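Local coordinates for protein superoxide dismutase [Mn/Fe] (Porphyromonas gingivalis, PDB 1UES) that destroys toxic superoxide radicals by dismuting them to oxygen and hydrogen peroxide, cycling a manganese or iron ion between oxidation states in each subunit of a homodimer, at residues H27-L39 against I64-F78. The protein carries 1 engineered substitution. Residues are numbered along the deposited sequence; the frame is centred on the assembly and turned at random.
Sequences HHGKHLKTYVDNL and IFNNAGQTLNHNLYF. With MN (manganese (II) ion), chain E.
His-27 and His-74 meet at the active-site manganese, where the two long helices of the N-terminal alpha-hairpin of an iron/manganese superoxide dismutase pack across one another, running in broadly opposite directions. The axes of segments 27-39 and 64-78 come within 8.5 Å, their directions 136° apart, in a buried interface built of knobs into holes. Both imidazoles bind the ion through NE2, with planes nearly perpendicular; Asp-157 and His-161 from the C-terminal domain, plus a water, complete five ligands. ND1 of His-74 donates to Gln-70 O, one turn back at 2.6 Å, which, together with the metal bond at NE2, fixes the ring's rotation and, by polarising the imidazole, probably strengthens it as a ligand. ND1 of His-27 instead donates to a second water, also bonded to Tyr-77 OH. Phe-78 turns its edge to the His-27 face, its CZ 3.7 Å from CG of His-27, while CB of His-28 rests over one face of the Phe-78 ring.

Leu-32 fills the next hole: with CG anti to the backbone N (chi1 -177°), it puts CD1 3.6 Å from CB of His-74. Tyr-35 is the central knob, among Asn-67, Gln-70, Thr-71 and His-74. Its ring slides past that of His-74 with little overlap, and OD1 of Asn-67 lies at the edge of the Tyr-35 ring. Farther from the metal, Leu-39 closes the row against Ile-64, Asn-67, Ala-68 and Thr-71.

Gln-70 ties this packing to the metal. Its CB sits over the centre of the Tyr-35 ring, and a bend at chi2 folds the chain along that face toward the hydroxyl. OE1 accepts from Trp-123, while NE2 donates a hydrogen bond to the manganese-bound water at 3.1 Å and makes an almost straight hydrogen bond to Tyr-35 OH, 3.0 Å long and 175° at the hydrogen.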
ATOM      1  N   HIS A  27      -2.596  11.042  -8.740  1.00 21.90           N
ATOM      2  CA  HIS A  27      -2.315  11.194  -7.310  1.00 21.76           C
ATOM      3  C   HIS A  27      -3.122  12.335  -6.704  1.00 22.01           C
ATOM      4  O   HIS A  27      -3.829  12.151  -5.700  1.00 21.31           O
ATOM      5  CB  HIS A  27      -0.795  11.411  -7.110  1.00 21.00           C
ATOM      6  CG  HIS A  27      -0.336  11.113  -5.722  1.00 19.96           C
ATOM      7  ND1 HIS A  27       0.988  11.158  -5.342  1.00 19.55           N
ATOM      8  CD2 HIS A  27      -1.030  10.715  -4.636  1.00 19.91           C
ATOM      9  CE1 HIS A  27       1.092  10.796  -4.077  1.00 19.37           C
ATOM     10  NE2 HIS A  27      -0.118  10.512  -3.635  1.00 19.65           N
ATOM     11  N   HIS A  28      -2.982  13.514  -7.294  1.00 22.51           N
ATOM     12  CA  HIS A  28      -3.719  14.672  -6.822  1.00 22.81           C
ATOM     13  C   HIS A  28      -5.153  14.674  -7.352  1.00 22.94           C
ATOM     14  O   HIS A  28      -6.104  14.799  -6.582  1.00 22.62           O
ATOM     15  CB  HIS A  28      -3.000  15.968  -7.231  1.00 23.61           C
ATOM     16  CG  HIS A  28      -3.799  17.201  -6.974  1.00 24.76           C
ATOM     17  ND1 HIS A  28      -4.653  17.736  -7.915  1.00 25.44           N
ATOM     18  CD2 HIS A  28      -3.946  17.957  -5.857  1.00 25.33           C
ATOM     19  CE1 HIS A  28      -5.298  18.764  -7.386  1.00 25.78           C
ATOM     20  NE2 HIS A  28      -4.888  18.915  -6.138  1.00 25.59           N
ATOM     21  N   GLY A  29      -5.319  14.524  -8.664  1.00 22.62           N
ATOM     22  CA  GLY A  29      -6.658  14.568  -9.226  1.00 22.93           C
ATOM     23  C   GLY A  29      -7.642  13.460  -8.879  1.00 23.00           C
ATOM     24  O   GLY A  29      -8.855  13.691  -8.902  1.00 23.08           O
ATOM     25  N   LYS A  30      -7.157  12.258  -8.589  1.00 22.77           N
ATOM     26  CA  LYS A  30      -8.054  11.152  -8.288  1.00 23.06           C
ATOM     27  C   LYS A  30      -7.951  10.651  -6.851  1.00 22.51           C
ATOM     28  O   LYS A  30      -8.959  10.590  -6.151  1.00 22.63           O
ATOM     29  CB  LYS A  30      -7.804  10.001  -9.263  1.00 23.82           C
ATOM     30  CG  LYS A  30      -8.096  10.403 -10.711  1.00 25.04           C
ATOM     31  CD  LYS A  30      -9.581  10.734 -10.861  1.00 26.46           C
ATOM     32  CE  LYS A  30     -10.003  10.865 -12.341  1.00 27.52           C
ATOM     33  NZ  LYS A  30     -10.194  12.296 -12.692  1.00 28.63           N
ATOM     34  N   HIS A  31      -6.749  10.274  -6.407  1.00 21.80           N
ATOM     35  CA  HIS A  31      -6.609   9.798  -5.026  1.00 21.33           C
ATOM     36  C   HIS A  31      -6.986  10.828  -3.992  1.00 21.18           C
ATOM     37  O   HIS A  31      -7.779  10.540  -3.074  1.00 20.94           O
ATOM     38  CB  HIS A  31      -5.177   9.365  -4.743  1.00 20.99           C
ATOM     39  CG  HIS A  31      -4.796   8.095  -5.423  1.00 21.27           C
ATOM     40  ND1 HIS A  31      -4.938   6.861  -4.838  1.00 21.67           N
ATOM     41  CD2 HIS A  31      -4.251   7.877  -6.644  1.00 21.21           C
ATOM     42  CE1 HIS A  31      -4.491   5.934  -5.664  1.00 21.83           C
ATOM     43  NE2 HIS A  31      -4.074   6.520  -6.768  1.00 20.87           N
ATOM     44  N   LEU A  32      -6.389  12.016  -4.079  1.00 21.57           N
ATOM     45  CA  LEU A  32      -6.717  13.034  -3.094  1.00 21.55           C
ATOM     46  C   LEU A  32      -8.182  13.454  -3.179  1.00 21.74           C
ATOM     47  O   LEU A  32      -8.838  13.646  -2.163  1.00 21.59           O
ATOM     48  CB  LEU A  32      -5.781  14.230  -3.213  1.00 21.32           C
ATOM     49  CG  LEU A  32      -5.940  15.366  -2.191  1.00 21.19           C
ATOM     50  CD1 LEU A  32      -5.941  14.816  -0.741  1.00 20.80           C
ATOM     51  CD2 LEU A  32      -4.777  16.333  -2.359  1.00 20.65           C
ATOM     52  N   LYS A  33      -8.715  13.596  -4.383  1.00 21.65           N
ATOM     53  CA  LYS A  33     -10.121  13.920  -4.515  1.00 22.78           C
ATOM     54  C   LYS A  33     -10.976  12.858  -3.785  1.00 22.42           C
ATOM     55  O   LYS A  33     -11.948  13.181  -3.089  1.00 22.60           O
ATOM     56  CB  LYS A  33     -10.478  13.980  -6.006  1.00 23.20           C
ATOM     57  CG  LYS A  33     -11.958  14.218  -6.285  1.00 25.15           C
ATOM     58  CD  LYS A  33     -12.492  13.240  -7.349  1.00 26.80           C
ATOM     59  CE  LYS A  33     -12.522  11.774  -6.880  1.00 27.55           C
ATOM     60  NZ  LYS A  33     -11.587  10.833  -7.573  1.00 27.50           N
ATOM     61  N   THR A  34     -10.631  11.579  -3.931  1.00 22.13           N
ATOM     62  CA  THR A  34     -11.388  10.528  -3.271  1.00 22.52           C
ATOM     63  C   THR A  34     -11.308  10.637  -1.742  1.00 22.44           C
ATOM     64  O   THR A  34     -12.319  10.442  -1.037  1.00 22.62           O
ATOM     65  CB  THR A  34     -10.886   9.132  -3.724  1.00 22.52           C
ATOM     66  OG1 THR A  34     -11.178   8.965  -5.118  1.00 23.23           O
ATOM     67  CG2 THR A  34     -11.552   8.039  -2.961  1.00 23.29           C
ATOM     68  N   TYR A  35     -10.120  10.963  -1.229  1.00 22.28           N
ATOM     69  CA  TYR A  35      -9.942  11.111   0.216  1.00 22.25           C
ATOM     70  C   TYR A  35     -10.813  12.244   0.745  1.00 22.45           C
ATOM     71  O   TYR A  35     -11.436  12.109   1.810  1.00 21.60           O
ATOM     72  CB  TYR A  35      -8.482  11.428   0.565  1.00 22.60           C
ATOM     73  CG  TYR A  35      -7.581  10.234   0.432  1.00 23.34           C
ATOM     74  CD1 TYR A  35      -7.937   9.010   1.012  1.00 23.47           C
ATOM     75  CD2 TYR A  35      -6.389  10.304  -0.288  1.00 23.14           C
ATOM     76  CE1 TYR A  35      -7.121   7.884   0.888  1.00 23.78           C
ATOM     77  CE2 TYR A  35      -5.570   9.168  -0.415  1.00 23.67           C
ATOM     78  CZ  TYR A  35      -5.942   7.982   0.171  1.00 24.32           C
ATOM     79  OH  TYR A  35      -5.148   6.865   0.103  1.00 25.90           O
ATOM     80  N   VAL A  36     -10.806  13.363   0.023  1.00 22.57           N
ATOM     81  CA  VAL A  36     -11.577  14.543   0.394  1.00 23.04           C
ATOM     82  C   VAL A  36     -13.082  14.238   0.346  1.00 23.35           C
ATOM     83  O   VAL A  36     -13.827  14.564   1.295  1.00 23.19           O
ATOM     84  CB  VAL A  36     -11.247  15.742  -0.541  1.00 23.14           C
ATOM     85  CG1 VAL A  36     -12.158  16.934  -0.229  1.00 23.55           C
ATOM     86  CG2 VAL A  36      -9.752  16.136  -0.364  1.00 23.23           C
ATOM     87  N   ASP A  37     -13.519  13.586  -0.736  1.00 23.62           N
ATOM     88  CA  ASP A  37     -14.940  13.238  -0.873  1.00 24.33           C
ATOM     89  C   ASP A  37     -15.402  12.274   0.228  1.00 24.34           C
ATOM     90  O   ASP A  37     -16.474  12.460   0.850  1.00 24.00           O
ATOM     91  CB  ASP A  37     -15.199  12.624  -2.248  1.00 24.94           C
ATOM     92  CG  ASP A  37     -15.095  13.633  -3.381  1.00 25.68           C
ATOM     93  OD1 ASP A  37     -15.026  14.871  -3.120  1.00 26.32           O
ATOM     94  OD2 ASP A  37     -15.059  13.179  -4.554  1.00 26.43           O
ATOM     95  N   ASN A  38     -14.597  11.249   0.505  1.00 24.30           N
ATOM     96  CA  ASN A  38     -14.959  10.291   1.538  1.00 24.43           C
ATOM     97  C   ASN A  38     -14.954  10.971   2.892  1.00 24.08           C
ATOM     98  O   ASN A  38     -15.814  10.711   3.723  1.00 23.70           O
ATOM     99  CB  ASN A  38     -13.962   9.126   1.568  1.00 25.20           C
ATOM    100  CG  ASN A  38     -14.103   8.196   0.367  1.00 25.97           C
ATOM    101  OD1 ASN A  38     -15.079   8.276  -0.409  1.00 26.65           O
ATOM    102  ND2 ASN A  38     -13.120   7.293   0.209  1.00 26.20           N
ATOM    103  N   LEU A  39     -13.985  11.856   3.123  1.00 23.38           N
ATOM    104  CA  LEU A  39     -13.931  12.516   4.412  1.00 23.21           C
ATOM    105  C   LEU A  39     -15.197  13.360   4.574  1.00 23.43           C
ATOM    106  O   LEU A  39     -15.822  13.325   5.616  1.00 23.36           O
ATOM    107  CB  LEU A  39     -12.695  13.416   4.497  1.00 23.17           C
ATOM    108  CG  LEU A  39     -12.661  14.321   5.725  1.00 23.26           C
ATOM    109  CD1 LEU A  39     -12.652  13.460   6.971  1.00 23.05           C
ATOM    110  CD2 LEU A  39     -11.421  15.219   5.652  1.00 23.43           C
ATOM    111  N   ILE A  64     -12.858   7.684   9.331  1.00 25.24           N
ATOM    112  CA  ILE A  64     -12.735   9.127   9.359  1.00 24.37           C
ATOM    113  C   ILE A  64     -11.266   9.487   9.487  1.00 24.28           C
ATOM    114  O   ILE A  64     -10.767  10.308   8.713  1.00 23.90           O
ATOM    115  CB  ILE A  64     -13.565   9.726  10.509  1.00 24.34           C
ATOM    116  CG1 ILE A  64     -15.035   9.608  10.136  1.00 24.32           C
ATOM    117  CG2 ILE A  64     -13.193  11.186  10.729  1.00 23.90           C
ATOM    118  CD1 ILE A  64     -15.994   9.992  11.256  1.00 24.77           C
ATOM    119  N   PHE A  65     -10.558   8.842  10.410  1.00 23.88           N
ATOM    120  CA  PHE A  65      -9.160   9.153  10.538  1.00 23.82           C
ATOM    121  C   PHE A  65      -8.401   8.810   9.259  1.00 23.45           C
ATOM    122  O   PHE A  65      -7.551   9.574   8.843  1.00 23.36           O
ATOM    123  CB  PHE A  65      -8.479   8.408  11.677  1.00 23.86           C
ATOM    124  CG  PHE A  65      -6.997   8.660  11.722  1.00 24.22           C
ATOM    125  CD1 PHE A  65      -6.500   9.875  12.203  1.00 24.16           C
ATOM    126  CD2 PHE A  65      -6.099   7.740  11.195  1.00 24.10           C
ATOM    127  CE1 PHE A  65      -5.133  10.160  12.143  1.00 24.67           C
ATOM    128  CE2 PHE A  65      -4.742   8.021  11.138  1.00 24.17           C
ATOM    129  CZ  PHE A  65      -4.256   9.235  11.609  1.00 24.26           C
ATOM    130  N   ASN A  66      -8.683   7.655   8.659  1.00 23.33           N
ATOM    131  CA  ASN A  66      -7.965   7.271   7.433  1.00 23.59           C
ATOM    132  C   ASN A  66      -8.094   8.325   6.339  1.00 23.36           C
ATOM    133  O   ASN A  66      -7.109   8.650   5.642  1.00 22.95           O
ATOM    134  CB  ASN A  66      -8.460   5.897   6.923  1.00 24.11           C
ATOM    135  CG  ASN A  66      -8.028   4.750   7.828  1.00 24.94           C
ATOM    136  OD1 ASN A  66      -7.079   4.895   8.598  1.00 25.33           O
ATOM    137  ND2 ASN A  66      -8.735   3.601   7.749  1.00 25.21           N
ATOM    138  N   ASN A  67      -9.285   8.900   6.182  1.00 23.06           N
ATOM    139  CA  ASN A  67      -9.428   9.893   5.133  1.00 22.48           C
ATOM    140  C   ASN A  67      -8.910  11.254   5.540  1.00 22.35           C
ATOM    141  O   ASN A  67      -8.340  11.960   4.729  1.00 21.72           O
ATOM    142  CB  ASN A  67     -10.875   9.957   4.658  1.00 22.77           C
ATOM    143  CG  ASN A  67     -11.269   8.707   3.907  1.00 22.94           C
ATOM    144  OD1 ASN A  67     -10.845   8.509   2.757  1.00 23.39           O
ATOM    145  ND2 ASN A  67     -12.087   7.858   4.526  1.00 22.96           N
ATOM    146  N   ALA A  68      -9.049  11.586   6.821  1.00 21.93           N
ATOM    147  CA  ALA A  68      -8.558  12.873   7.332  1.00 21.89           C
ATOM    148  C   ALA A  68      -7.027  12.894   7.253  1.00 21.90           C
ATOM    149  O   ALA A  68      -6.432  13.856   6.736  1.00 22.03           O
ATOM    150  CB  ALA A  68      -9.000  13.059   8.809  1.00 22.51           C
ATOM    151  N   GLY A  69      -6.404  11.836   7.792  1.00 21.53           N
ATOM    152  CA  GLY A  69      -4.960  11.725   7.802  1.00 21.69           C
ATOM    153  C   GLY A  69      -4.428  11.792   6.389  1.00 21.79           C
ATOM    154  O   GLY A  69      -3.459  12.503   6.158  1.00 21.44           O
ATOM    155  N   GLN A  70      -5.082  11.092   5.458  1.00 21.47           N
ATOM    156  CA  GLN A  70      -4.629  11.118   4.061  1.00 21.73           C
ATOM    157  C   GLN A  70      -4.788  12.510   3.463  1.00 21.80           C
ATOM    158  O   GLN A  70      -3.908  12.964   2.722  1.00 22.06           O
ATOM    159  CB  GLN A  70      -5.380  10.079   3.224  1.00 22.13           C
ATOM    160  CG  GLN A  70      -4.867   8.636   3.425  1.00 22.56           C
ATOM    161  CD  GLN A  70      -3.365   8.474   3.120  1.00 22.79           C
ATOM    162  OE1 GLN A  70      -2.515   8.856   3.926  1.00 23.35           O
ATOM    163  NE2 GLN A  70      -3.048   7.904   1.964  1.00 22.95           N
ATOM    164  N   THR A  71      -5.885  13.203   3.776  1.00 21.21           N
ATOM    165  CA  THR A  71      -6.067  14.541   3.242  1.00 20.93           C
ATOM    166  C   THR A  71      -4.968  15.453   3.755  1.00 20.84           C
ATOM    167  O   THR A  71      -4.308  16.130   2.987  1.00 20.70           O
ATOM    168  CB  THR A  71      -7.451  15.120   3.590  1.00 20.68           C
ATOM    169  OG1 THR A  71      -8.443  14.288   3.010  1.00 20.34           O
ATOM    170  CG2 THR A  71      -7.634  16.501   3.018  1.00 20.97           C
ATOM    171  N   LEU A  72      -4.726  15.435   5.057  1.00 20.47           N
ATOM    172  CA  LEU A  72      -3.688  16.287   5.590  1.00 20.77           C
ATOM    173  C   LEU A  72      -2.296  15.937   5.053  1.00 20.56           C
ATOM    174  O   LEU A  72      -1.520  16.823   4.694  1.00 20.57           O
ATOM    175  CB  LEU A  72      -3.696  16.204   7.118  1.00 21.30           C
ATOM    176  CG  LEU A  72      -2.551  16.991   7.741  1.00 21.75           C
ATOM    177  CD1 LEU A  72      -2.702  18.463   7.420  1.00 22.45           C
ATOM    178  CD2 LEU A  72      -2.511  16.748   9.252  1.00 22.26           C
ATOM    179  N   ASN A  73      -1.987  14.648   4.992  1.00 20.23           N
ATOM    180  CA  ASN A  73      -0.689  14.223   4.514  1.00 19.94           C
ATOM    181  C   ASN A  73      -0.480  14.734   3.079  1.00 20.02           C
ATOM    182  O   ASN A  73       0.578  15.259   2.749  1.00 19.85           O
ATOM    183  CB  ASN A  73      -0.563  12.675   4.520  1.00 20.71           C
ATOM    184  CG  ASN A  73      -0.197  12.117   5.896  1.00 21.39           C
ATOM    185  OD1 ASN A  73       0.616  12.704   6.589  1.00 22.87           O
ATOM    186  ND2 ASN A  73      -0.791  10.984   6.274  1.00 22.21           N
ATOM    187  N   HIS A  74      -1.476  14.569   2.224  1.00 19.81           N
ATOM    188  CA  HIS A  74      -1.303  14.996   0.837  1.00 19.95           C
ATOM    189  C   HIS A  74      -1.231  16.489   0.718  1.00 20.66           C
ATOM    190  O   HIS A  74      -0.503  16.992  -0.125  1.00 20.69           O
ATOM    191  CB  HIS A  74      -2.415  14.443  -0.045  1.00 19.72           C
ATOM    192  CG  HIS A  74      -2.285  12.973  -0.276  1.00 19.30           C
ATOM    193  ND1 HIS A  74      -2.824  12.041   0.574  1.00 18.87           N
ATOM    194  CD2 HIS A  74      -1.631  12.279  -1.230  1.00 19.53           C
ATOM    195  CE1 HIS A  74      -2.511  10.825   0.164  1.00 19.34           C
ATOM    196  NE2 HIS A  74      -1.787  10.940  -0.934  1.00 18.90           N
ATOM    197  N   ASN A  75      -2.002  17.206   1.534  1.00 21.08           N
ATOM    198  CA  ASN A  75      -1.961  18.657   1.469  1.00 21.45           C
ATOM    199  C   ASN A  75      -0.568  19.181   1.745  1.00 21.46           C
ATOM    200  O   ASN A  75      -0.094  20.052   1.028  1.00 22.29           O
ATOM    201  CB  ASN A  75      -2.984  19.280   2.420  1.00 21.80           C
ATOM    202  CG  ASN A  75      -4.417  19.099   1.927  1.00 21.67           C
ATOM    203  OD1 ASN A  75      -4.640  18.637   0.803  1.00 21.56           O
ATOM    204  ND2 ASN A  75      -5.396  19.474   2.762  1.00 21.85           N
ATOM    205  N   LEU A  76       0.097  18.651   2.765  1.00 21.16           N
ATOM    206  CA  LEU A  76       1.458  19.050   3.082  1.00 20.98           C
ATOM    207  C   LEU A  76       2.445  18.532   2.028  1.00 20.60           C
ATOM    208  O   LEU A  76       3.401  19.199   1.640  1.00 20.70           O
ATOM    209  CB  LEU A  76       1.828  18.496   4.457  1.00 21.28           C
ATOM    210  CG  LEU A  76       0.992  19.127   5.590  1.00 21.08           C
ATOM    211  CD1 LEU A  76       1.156  18.328   6.852  1.00 21.75           C
ATOM    212  CD2 LEU A  76       1.413  20.596   5.811  1.00 22.35           C
ATOM    213  N   TYR A  77       2.225  17.313   1.567  1.00 20.18           N
ATOM    214  CA  TYR A  77       3.111  16.724   0.590  1.00 20.41           C
ATOM    215  C   TYR A  77       3.148  17.530  -0.715  1.00 20.63           C
ATOM    216  O   TYR A  77       4.204  17.973  -1.173  1.00 20.95           O
ATOM    217  CB  TYR A  77       2.649  15.264   0.359  1.00 19.95           C
ATOM    218  CG  TYR A  77       3.299  14.534  -0.795  1.00 20.17           C
ATOM    219  CD1 TYR A  77       4.516  13.881  -0.630  1.00 20.32           C
ATOM    220  CD2 TYR A  77       2.627  14.394  -2.021  1.00 19.91           C
ATOM    221  CE1 TYR A  77       5.056  13.087  -1.653  1.00 20.24           C
ATOM    222  CE2 TYR A  77       3.155  13.597  -3.049  1.00 20.46           C
ATOM    223  CZ  TYR A  77       4.368  12.943  -2.847  1.00 20.57           C
ATOM    224  OH  TYR A  77       4.835  12.048  -3.785  1.00 20.98           O
ATOM    225  N   PHE A  78       1.999  17.794  -1.310  1.00 21.19           N
ATOM    226  CA  PHE A  78       2.054  18.516  -2.572  1.00 21.43           C
ATOM    227  C   PHE A  78       2.534  19.940  -2.395  1.00 21.89           C
ATOM    228  O   PHE A  78       3.191  20.476  -3.267  1.00 22.17           O
ATOM    229  CB  PHE A  78       0.701  18.532  -3.265  1.00 21.19           C
ATOM    230  CG  PHE A  78       0.299  17.195  -3.815  1.00 21.23           C
ATOM    231  CD1 PHE A  78      -0.825  16.547  -3.312  1.00 21.06           C
ATOM    232  CD2 PHE A  78       1.063  16.576  -4.808  1.00 21.41           C
ATOM    233  CE1 PHE A  78      -1.186  15.306  -3.779  1.00 21.33           C
ATOM    234  CE2 PHE A  78       0.691  15.299  -5.278  1.00 20.72           C
ATOM    235  CZ  PHE A  78      -0.425  14.690  -4.760  1.00 20.98           C
TER
HETATM  236 MN    MN E 192      -0.482   9.390  -1.792  1.00 18.41          MN
HETATM  237  O   HOH W   1       3.649  11.291  -6.221  1.00 18.01           O
HETATM  238  O   HOH W   2      -0.603   8.298   0.159  1.00 20.18           O